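PDB 5XH8: extracellular invertase from Aspergillus kawachii, which probably cleaves the fructosyl bond of sucrose and transfers the fructosyl unit to water or to another sugar, building fructooligosaccharides such as 1-kestose. Local coordinates for residues A[252-255]-A[259-262]; A[467-472]-A[535-540]; A[483-488]-A[570-575]. All coordinates share one frame; numbering follows the deposited sequence.

In the fold
Contact 1 lies in the family 32 N-terminal region, a beta-propeller, and contacts 2 and 3 in the C-terminal region. Measured between centres, contact 1 is about 17 Å from the middle of the chain, contacts 2 and 3 about 28 and 27 Å. Contact 1 folds strand 250-255 against the loop that follows it; the others join segments more than 60 residues apart and share strand 474-481, lying at its two ends. Contact 1 is partly buried and mixes backbone bonding with a serine hydroxyl. Contact 2, mostly buried, is van der Waals packing whose polar ends bond elsewhere. Contact 3 rests on one hydrogen bond between two buried side chains.

Contact 1 (A[252-255]-A[259-262]); sequences VFSL and GYNP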
loop_
_atom_site.group_PDB
_atom_site.type_symbol
_atom_site.label_atom_id
_atom_site.label_comp_id
_atom_site.label_asym_id
_atom_site.label_seq_id
_atom_site.Cartn_x
_atom_site.Cartn_y
_atom_site.Cartn_z
ATOM N N VAL A 252 7.711 12.741 20.729
ATOM C CA VAL A 252 7.267 14.112 21.021
ATOM C C VAL A 252 6.461 14.084 22.321
ATOM O O VAL A 252 5.611 13.202 22.544
ATOM C CB VAL A 252 6.401 14.691 19.878
ATOM C CG1 VAL A 252 5.976 16.124 20.183
ATOM C CG2 VAL A 252 7.175 14.671 18.577
ATOM N N PHE A 253 6.769 15.038 23.196
ATOM C CA PHE A 253 6.172 15.104 24.536
ATOM C C PHE A 253 6.388 16.504 25.098
ATOM O O PHE A 253 7.047 17.354 24.481
ATOM C CB PHE A 253 6.795 14.039 25.465
ATOM C CG PHE A 253 8.295 14.057 25.473
ATOM C CD1 PHE A 253 9.025 13.436 24.455
ATOM C CD2 PHE A 253 8.990 14.734 26.479
ATOM C CE1 PHE A 253 10.410 13.482 24.446
ATOM C CE2 PHE A 253 10.373 14.767 26.478
ATOM C CZ PHE A 253 11.087 14.145 25.467
ATOM N N SER A 254 5.789 16.756 26.246
ATOM C CA SER A 254 5.813 18.075 26.818
ATOM C C SER A 254 5.965 17.963 28.333
ATOM O O SER A 254 5.345 17.109 28.981
ATOM C CB SER A 254 4.550 18.877 26.393
ATOM O OG SER A 254 3.349 18.221 26.786
ATOM N N LEU A 255 6.791 18.851 28.874
ATOM C CA LEU A 255 7.279 18.759 30.250
ATOM C C LEU A 255 7.114 20.066 31.062
ATOM O O LEU A 255 7.110 21.166 30.501
ATOM C CB LEU A 255 8.789 18.436 30.217
ATOM C CG LEU A 255 9.233 17.167 29.480
ATOM C CD1 LEU A 255 10.767 17.057 29.473
ATOM C CD2 LEU A 255 8.565 15.949 30.084
ATOM N N GLY A 259 7.655 16.741 35.725
ATOM C CA GLY A 259 7.463 15.607 34.841
ATOM C C GLY A 259 6.703 15.989 33.585
ATOM O O GLY A 259 6.977 17.025 32.969
ATOM N N TYR A 260 5.753 15.146 33.206
ATOM C CA TYR A 260 5.027 15.333 31.979
ATOM C C TYR A 260 3.909 16.331 32.287
ATOM O O TYR A 260 3.240 16.210 33.306
ATOM C CB TYR A 260 4.430 14.018 31.473
ATOM C CG TYR A 260 3.552 14.179 30.246
ATOM C CD1 TYR A 260 4.111 14.211 28.975
ATOM C CD2 TYR A 260 2.165 14.342 30.364
ATOM C CE1 TYR A 260 3.318 14.378 27.844
ATOM C CE2 TYR A 260 1.354 14.507 29.238
ATOM C CZ TYR A 260 1.941 14.529 27.980
ATOM O OH TYR A 260 1.187 14.700 26.852
ATOM N N ASN A 261 3.702 17.276 31.381
ATOM C CA ASN A 261 2.557 18.198 31.467
ATOM C C ASN A 261 2.032 18.464 30.052
ATOM O O ASN A 261 2.791 18.939 29.214
ATOM C CB ASN A 261 3.021 19.509 32.147
ATOM C CG ASN A 261 1.859 20.455 32.475
ATOM O OD1 ASN A 261 0.928 20.592 31.710
ATOM N ND2 ASN A 261 1.928 21.108 33.633
ATOM N N PRO A 262 0.747 18.177 29.777
ATOM C CA PRO A 262 0.273 18.438 28.401
ATOM C C PRO A 262 0.454 19.890 27.942
ATOM O O PRO A 262 0.764 20.130 26.772
ATOM C CB PRO A 262 -1.217 18.053 28.442
ATOM C CG PRO A 262 -1.453 17.393 29.731
ATOM C CD PRO A 262 -0.337 17.710 30.660
HETATM O O HOH W 1 2.704 16.592 24.514
#
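The Tyr260 ring has CB of Phe253 at its edge, near the ring plane and 4.2 Å from CE1, while the backbone O of Ser254 approaches it obliquely, 3.1 Å from CD1. The Phe253 ring, which leads away from the loop, has CG of Leu255 in plane at its edge and stacks with the ring of Phe342. Tyr260 lies in the loop that joins strand 250-255, which carries Phe253 and Leu255, to strand 265-274, its antiparallel neighbour in a sheet of the family 32 beta-propeller. One isolated bridge, Leu255 with Tyr260, pairs the strand with a segment that is otherwise loop. Tyr260 has CG anti to its own backbone N (chi1 175°), which carries the ring back along the strand beside Ser254. The backbone of Ser254 and Asn261 is tied by Asn261 N to Ser254 O at 2.9 Å, a nearly straight bond (165° at the hydrogen) whose donor stands clearly tilted from the carbonyl plane. The same carbonyl oxygen also lies 3.5 Å from CA of Tyr260, a CA-H...O contact. A second CA-H...O contact runs from Leu255 CA to Gly259 O, at 3.2 Å. Further along the loop, Asn261 turns its amide away from the strand to bond Asp256 through ND2, and its OD1 takes the backbone N of His263. Ser254 OG donates to Asn261 O, also from outside the carbonyl plane, at 2.6 Å, and accepts a hydrogen bond from a water that lies 2.9 Å from that OG.

Contact 2 (A[467-472]-A[535-540]); sequences SARGSG and QAIETL
Arg469 and Ile537 lie across each other at an angle, the end of the arginine reaching over the branched part of the isoleucine. Arg469 NH2 is 3.7 Å from Ile537 CG1 and 3.9 Å from Ile537 CG2, so one nitrogen rests on both branches, and the guanidinium plane is neither flat against nor edge-on to the CG1 methylene. Two bends in the arginine chain, at chi2 (79°) and chi3 (63°), bring its end round toward the strand. Ile537 does point its side chain across the gap, and its CD1 reaches the start of the turn, 4.0 Å from the backbone N of Arg469 and 4.4 Å from the methyl CB of Ala468. This is van der Waals contact; the guanidinium takes its polar partners elsewhere, with NH1 bonding Leu526 O and NH2 forming a salt bridge with Asp528 of the adjacent strand 528-531. The segment carrying Arg469 is itself fixed by a type II beta turn from Ala468 to Ser471, with Gly470 at positive phi. There Ala468 O accepts from both Ser471 N (3.0 Å) and Ser471 OG (2.7 Å), on the same face of its plane. Strands 455-463 and 534-547 belong to one antiparallel sheet and strand 474-481 to another, so the loop passes from sheet to sheet and packs on a strand of the first, as in the beta-sandwich of family 32 C-terminal domains.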
loop_
_atom_site.group_PDB
_atom_site.type_symbol
_atom_site.label_atom_id
_atom_site.label_comp_id
_atom_site.label_asym_id
_atom_site.label_seq_id
_atom_site.Cartn_x
_atom_site.Cartn_y
_atom_site.Cartn_z
ATOM N N SER A 467 41.289 27.439 39.418
ATOM C CA SER A 467 42.377 27.140 38.474
ATOM C C SER A 467 42.201 25.869 37.630
ATOM O O SER A 467 42.941 25.681 36.672
ATOM C CB SER A 467 43.706 27.036 39.221
ATOM O OG SER A 467 43.618 26.102 40.277
ATOM N N ALA A 468 41.265 24.987 37.991
ATOM C CA ALA A 468 40.971 23.794 37.165
ATOM C C ALA A 468 40.451 24.172 35.771
ATOM O O ALA A 468 40.787 23.514 34.783
ATOM C CB ALA A 468 39.989 22.867 37.879
ATOM N N ARG A 469 39.667 25.251 35.705
ATOM C CA ARG A 469 39.110 25.771 34.444
ATOM C C ARG A 469 40.182 25.903 33.357
ATOM O O ARG A 469 41.276 26.389 33.617
ATOM C CB ARG A 469 38.436 27.127 34.702
ATOM C CG ARG A 469 37.687 27.747 33.524
ATOM C CD ARG A 469 36.324 27.119 33.314
ATOM N NE ARG A 469 35.379 27.292 34.423
ATOM C CZ ARG A 469 34.208 26.647 34.538
ATOM N NH1 ARG A 469 33.803 25.783 33.599
ATOM N NH2 ARG A 469 33.417 26.855 35.593
ATOM N N GLY A 470 39.879 25.424 32.151
ATOM C CA GLY A 470 40.817 25.462 31.038
ATOM C C GLY A 470 42.125 24.693 31.189
ATOM O O GLY A 470 43.003 24.837 30.341
ATOM N N SER A 471 42.263 23.872 32.232
ATOM C CA SER A 471 43.541 23.219 32.555
ATOM C C SER A 471 43.568 21.775 32.091
ATOM O O SER A 471 42.569 21.252 31.575
ATOM C CB SER A 471 43.771 23.234 34.062
ATOM O OG SER A 471 43.107 22.142 34.688
ATOM N N GLY A 472 44.704 21.121 32.331
ATOM C CA GLY A 472 44.901 19.706 32.011
ATOM C C GLY A 472 44.473 18.724 33.096
ATOM O O GLY A 472 44.887 17.567 33.059
ATOM N N GLN A 535 31.774 32.802 44.704
ATOM C CA GLN A 535 31.759 32.238 43.363
ATOM C C GLN A 535 32.652 31.001 43.298
ATOM O O GLN A 535 33.843 31.085 43.623
ATOM C CB GLN A 535 32.252 33.256 42.328
ATOM C CG GLN A 535 32.446 32.665 40.936
ATOM C CD GLN A 535 32.767 33.698 39.882
ATOM O OE1 GLN A 535 32.235 34.809 39.900
ATOM N NE2 GLN A 535 33.637 33.334 38.944
ATOM N N ALA A 536 32.092 29.881 42.828
ATOM C CA ALA A 536 32.838 28.631 42.668
ATOM C C ALA A 536 32.504 27.930 41.341
ATOM O O ALA A 536 31.477 28.191 40.720
ATOM C CB ALA A 536 32.546 27.699 43.839
ATOM N N ILE A 537 33.388 27.031 40.921
ATOM C CA ILE A 537 33.036 26.070 39.884
ATOM C C ILE A 537 32.009 25.122 40.492
ATOM O O ILE A 537 32.182 24.622 41.610
ATOM C CB ILE A 537 34.239 25.272 39.364
ATOM C CG1 ILE A 537 35.258 26.226 38.712
ATOM C CG2 ILE A 537 33.762 24.205 38.373
ATOM C CD1 ILE A 537 36.494 25.544 38.162
ATOM N N GLU A 538 30.925 24.910 39.753
ATOM C CA GLU A 538 29.857 23.971 40.128
ATOM C C GLU A 538 30.382 22.580 40.526
ATOM O O GLU A 538 31.295 22.059 39.910
ATOM C CB GLU A 538 28.906 23.833 38.928
ATOM C CG GLU A 538 27.646 23.035 39.177
ATOM C CD GLU A 538 26.705 23.055 37.990
ATOM O OE1 GLU A 538 27.100 23.435 36.867
ATOM O OE2 GLU A 538 25.553 22.672 38.198
ATOM N N THR A 539 29.799 21.998 41.564
ATOM C CA THR A 539 30.144 20.646 41.990
ATOM C C THR A 539 29.703 19.586 40.925
ATOM O O THR A 539 28.647 19.719 40.296
ATOM C CB THR A 539 29.541 20.361 43.388
ATOM O OG1 THR A 539 30.239 21.160 44.360
ATOM C CG2 THR A 539 29.667 18.905 43.789
ATOM N N LEU A 540 30.561 18.592 40.707
ATOM C CA LEU A 540 30.255 17.442 39.849
ATOM C C LEU A 540 29.615 16.392 40.728
ATOM O O LEU A 540 30.285 15.796 41.574
ATOM C CB LEU A 540 31.519 16.883 39.199
ATOM C CG LEU A 540 31.368 15.599 38.371
ATOM C CD1 LEU A 540 30.403 15.812 37.200
ATOM C CD2 LEU A 540 32.734 15.125 37.886
#

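Contact 3 (A[483-488]-A[570-575]); sequences EHESTT and ANSTNI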
loop_
_atom_site.group_PDB
_atom_site.type_symbol
_atom_site.label_atom_id
_atom_site.label_comp_id
_atom_site.label_asym_id
_atom_site.label_seq_id
_atom_site.Cartn_x
_atom_site.Cartn_y
_atom_site.Cartn_z
ATOM N N GLU A 483 44.840 -6.743 39.037
ATOM C CA GLU A 483 46.159 -6.614 38.418
ATOM C C GLU A 483 46.079 -6.656 36.875
ATOM O O GLU A 483 46.890 -6.031 36.202
ATOM C CB GLU A 483 47.147 -7.664 38.959
ATOM C CG GLU A 483 47.216 -8.989 38.209
ATOM C CD GLU A 483 48.469 -9.811 38.552
ATOM O OE1 GLU A 483 49.568 -9.531 38.011
ATOM O OE2 GLU A 483 48.342 -10.757 39.354
ATOM N N HIS A 484 45.104 -7.381 36.326
ATOM C CA HIS A 484 44.979 -7.551 34.872
ATOM C C HIS A 484 44.035 -6.574 34.145
ATOM O O HIS A 484 44.102 -6.467 32.933
ATOM C CB HIS A 484 44.545 -8.980 34.576
ATOM C CG HIS A 484 45.542 -10.005 35.019
ATOM N ND1 HIS A 484 46.794 -10.116 34.446
ATOM C CD2 HIS A 484 45.483 -10.947 35.990
ATOM C CE1 HIS A 484 47.461 -11.089 35.042
ATOM N NE2 HIS A 484 46.688 -11.608 35.981
ATOM N N GLU A 485 43.151 -5.895 34.874
ATOM C CA GLU A 485 42.097 -5.052 34.264
ATOM C C GLU A 485 41.806 -3.818 35.098
ATOM O O GLU A 485 42.015 -3.810 36.312
ATOM C CB GLU A 485 40.777 -5.837 34.117
ATOM C CG GLU A 485 40.861 -7.103 33.282
ATOM C CD GLU A 485 39.628 -7.994 33.379
ATOM O OE1 GLU A 485 39.161 -8.319 34.494
ATOM O OE2 GLU A 485 39.137 -8.428 32.320
ATOM N N SER A 486 41.294 -2.788 34.431
ATOM C CA SER A 486 40.780 -1.599 35.091
ATOM C C SER A 486 39.969 -0.756 34.108
ATOM O O SER A 486 40.230 -0.740 32.910
ATOM C CB SER A 486 41.927 -0.732 35.653
ATOM O OG SER A 486 42.773 -0.304 34.606
ATOM N N THR A 487 39.031 -0.002 34.647
ATOM C CA THR A 487 38.291 0.972 33.863
ATOM C C THR A 487 38.353 2.310 34.572
ATOM O O THR A 487 38.152 2.359 35.784
ATOM C CB THR A 487 36.822 0.524 33.734
ATOM O OG1 THR A 487 36.783 -0.740 33.069
ATOM C CG2 THR A 487 36.025 1.551 32.963
ATOM N N THR A 488 38.590 3.386 33.829
ATOM C CA THR A 488 38.699 4.712 34.436
ATOM C C THR A 488 37.658 5.644 33.865
ATOM O O THR A 488 37.506 5.753 32.647
ATOM C CB THR A 488 40.117 5.292 34.268
ATOM O OG1 THR A 488 41.047 4.306 34.694
ATOM C CG2 THR A 488 40.310 6.492 35.142
ATOM N N ALA A 570 37.190 -12.510 38.012
ATOM C CA ALA A 570 36.320 -12.458 39.183
ATOM C C ALA A 570 36.723 -11.330 40.149
ATOM O O ALA A 570 35.845 -10.650 40.703
ATOM C CB ALA A 570 36.311 -13.805 39.890
ATOM N N ASN A 571 38.039 -11.107 40.257
ATOM C CA ASN A 571 38.666 -10.094 41.129
ATOM C C ASN A 571 38.641 -8.695 40.626
ATOM O O ASN A 571 39.161 -7.829 41.299
ATOM C CB ASN A 571 40.181 -10.353 41.256
ATOM C CG ASN A 571 40.496 -11.605 41.980
ATOM O OD1 ASN A 571 39.599 -12.345 42.406
ATOM N ND2 ASN A 571 41.786 -11.884 42.113
ATOM N N SER A 572 38.152 -8.450 39.420
ATOM C CA SER A 572 38.156 -7.092 38.886
ATOM C C SER A 572 36.965 -6.285 39.443
ATOM O O SER A 572 36.037 -5.901 38.713
ATOM C CB SER A 572 38.207 -7.131 37.362
ATOM O OG SER A 572 39.479 -7.606 36.927
ATOM N N THR A 573 37.027 -6.025 40.752
ATOM C CA THR A 573 35.973 -5.335 41.487
ATOM C C THR A 573 36.456 -4.149 42.341
ATOM O O THR A 573 35.647 -3.542 43.045
ATOM C CB THR A 573 35.248 -6.327 42.417
ATOM O OG1 THR A 573 36.183 -6.859 43.352
ATOM C CG2 THR A 573 34.631 -7.475 41.629
ATOM N N ASN A 574 37.751 -3.812 42.280
ATOM C CA ASN A 574 38.309 -2.770 43.150
ATOM C C ASN A 574 38.054 -1.395 42.580
ATOM O O ASN A 574 37.993 -1.207 41.350
ATOM C CB ASN A 574 39.814 -2.970 43.388
ATOM C CG ASN A 574 40.113 -4.256 44.145
ATOM O OD1 ASN A 574 40.693 -5.192 43.599
ATOM N ND2 ASN A 574 39.676 -4.324 45.379
ATOM N N ILE A 575 37.935 -0.439 43.493
ATOM C CA ILE A 575 37.676 0.950 43.159
ATOM C C ILE A 575 38.745 1.841 43.783
ATOM O O ILE A 575 39.113 1.633 44.926
ATOM C CB ILE A 575 36.286 1.379 43.667
ATOM C CG1 ILE A 575 35.191 0.588 42.933
ATOM C CG2 ILE A 575 36.087 2.885 43.480
ATOM C CD1 ILE A 575 33.791 0.850 43.457
#
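Glu485 and Ser572 meet at one end of the beta-sandwich of the family 32 C-terminal domain, where the segments leading into strands 487-492 and 574-580 face each other. Both strands flank strand 474-481 in one antiparallel sheet. Glu485 sends CB toward the other segment, and CB already lies 3.6 Å from Ser572 OG. CG stands anti to the carbonyl carbon (chi1 -59°), and beyond it the chain runs extended, CG passing 3.9 Å from the same hydroxyl. The carboxylate carbon CD comes back to 3.6 Å from it, and OE1 makes the bond. Both carboxylate oxygens have further partners: OE1 also takes the backbone N of Tyr569, while OE2 takes the backbone N of Trp568 and of Ala507. Four donors, three of them backbone amides, therefore surround this buried carboxylate, which probably favours its ionised form and holds its plane steady. Ser572 is the centre of an inverse gamma turn and directs its side chain at the glutamate; its hydroxyl is hydrogen-bonded to Ser482 OG as well. Just beyond, Thr573 and Asn574 both face Ser481 in a classic beta bulge. Next to Glu485, the ring of His484 stacks on that of Tyr569. The bond itself is short: Ser572 OG donates to Glu485 OE1 at 2.6 Å, arriving on the anti lone pair, away from OE2, with Ser572 CB 3.2 Å from that oxygen.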